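Local coordinates for membrane protein implicated in regulation of membrane protease activity (Corynebacterium glutamicum ATCC 13032, PDB 3CP0), which is of unknown mechanism but probably helps regulate membrane protease activity through a soluble OB-fold domain of the NfeD type, which binds zinc in the crystal, at residues H58-A61 with E62-V66. Residues are numbered along the deposited sequence; the frame is centred on the assembly and turned at random.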
# COMPACT_ATOMS: atom_id res chain seq x y z
N HIS A 58 2.90 -2.00 -12.17
CA HIS A 58 3.51 -3.01 -11.31
C HIS A 58 2.49 -3.55 -10.33
O HIS A 58 1.91 -2.77 -9.60
CB HIS A 58 4.71 -2.39 -10.56
CG HIS A 58 5.49 -3.36 -9.73
ND1 HIS A 58 6.74 -3.78 -10.09
CD2 HIS A 58 5.21 -4.00 -8.57
CE1 HIS A 58 7.22 -4.64 -9.23
NE2 HIS A 58 6.30 -4.81 -8.29
N THR A 59 2.30 -4.86 -10.28
CA THR A 59 1.35 -5.43 -9.32
C THR A 59 2.16 -6.08 -8.17
O THR A 59 3.20 -6.74 -8.41
CB THR A 59 0.49 -6.52 -10.02
OG1 THR A 59 -0.32 -5.88 -11.02
CG2 THR A 59 -0.44 -7.21 -9.05
N PHE A 60 1.68 -5.88 -6.95
CA PHE A 60 2.21 -6.52 -5.76
C PHE A 60 1.23 -7.60 -5.36
O PHE A 60 0.05 -7.32 -5.05
CB PHE A 60 2.39 -5.48 -4.62
CG PHE A 60 3.43 -4.46 -4.93
CD1 PHE A 60 4.77 -4.76 -4.76
CD2 PHE A 60 3.06 -3.19 -5.38
CE1 PHE A 60 5.76 -3.81 -5.05
CE2 PHE A 60 4.02 -2.22 -5.69
CZ PHE A 60 5.37 -2.53 -5.51
N ALA A 61 1.68 -8.85 -5.33
CA ALA A 61 0.73 -9.92 -5.07
C ALA A 61 0.46 -10.09 -3.55
O ALA A 61 1.28 -9.69 -2.72
CB ALA A 61 1.30 -11.23 -5.64
N GLU A 62 -0.69 -10.69 -3.22
CA GLU A 62 -1.03 -11.06 -1.85
C GLU A 62 0.16 -11.74 -1.16
O GLU A 62 0.76 -12.68 -1.73
CB GLU A 62 -2.23 -12.03 -1.83
CG GLU A 62 -2.69 -12.40 -0.43
CD GLU A 62 -3.62 -13.60 -0.37
OE1 GLU A 62 -3.91 -14.21 -1.42
OE2 GLU A 62 -4.04 -13.94 0.74
N GLY A 63 0.46 -11.28 0.05
CA GLY A 63 1.55 -11.80 0.87
C GLY A 63 2.80 -10.97 0.75
O GLY A 63 3.69 -11.05 1.62
N GLU A 64 2.90 -10.15 -0.31
CA GLU A 64 4.12 -9.32 -0.43
C GLU A 64 4.15 -8.22 0.63
O GLU A 64 3.09 -7.74 1.05
CB GLU A 64 4.30 -8.71 -1.84
CG GLU A 64 4.56 -9.80 -2.92
CD GLU A 64 4.75 -9.20 -4.34
OE1 GLU A 64 5.33 -8.10 -4.46
OE2 GLU A 64 4.35 -9.84 -5.36
N ILE A 65 5.37 -7.85 1.04
CA ILE A 65 5.54 -6.68 1.92
C ILE A 65 5.93 -5.47 1.06
O ILE A 65 6.83 -5.57 0.21
CB ILE A 65 6.66 -6.92 2.99
CG1 ILE A 65 6.43 -8.23 3.75
CG2 ILE A 65 6.71 -5.67 3.92
CD1 ILE A 65 5.01 -8.39 4.31
N VAL A 66 5.19 -4.35 1.25
CA VAL A 66 5.47 -3.11 0.53
C VAL A 66 5.74 -1.97 1.52
O VAL A 66 5.53 -2.15 2.74
CB VAL A 66 4.24 -2.75 -0.35
CG1 VAL A 66 4.08 -3.87 -1.39
CG2 VAL A 66 2.94 -2.70 0.54
O HOH W 1 6.80 -6.98 -6.54
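A type II beta turn from A61 to E64 leads the chain into strand 65-72 of this small OB-fold domain of the NfeD family. It is closed by E64 N, which donates to A61 O at 2.9 Å. G63 holds the third place of the turn with a positive phi, where a side chain would press on the carbonyl oxygen before it; glycine therefore suits the site. The E64 side chain adds a second link, reaching back to A61, whose N-H it accepts on OE2, with A61 N and E64 OE2 2.8 Å apart. That bond is fairly straight, 162° at the hydrogen, yet the N-H arrives from above the carboxylate plane. The reach comes from CG lying anti to the carbonyl carbon (chi1 -66°) and an extended chain beyond it; a glutamate chain is long enough to bring the carboxylate back to A61. Its other oxygen, OE1, lies at the rim of the F60 ring, 3.4 Å from CD1, with the ring and carboxylate planes 75° apart. F60 is sandwiched: H58 CD2 sits above one face, and a methyl of the branched V66, CG1, lies over the opposite face in a CH-pi contact, 3.9 Å from the ring centroid. F60 and V66 also touch V31 of strand 28-31, and G63 and E64 make backbone hydrogen bonds with that same residue. H58 binds a zinc ion through ND1, while its NE2 donates to a water at 2.8 Å, and that water donates to E64 OE1, also at 2.8 Å.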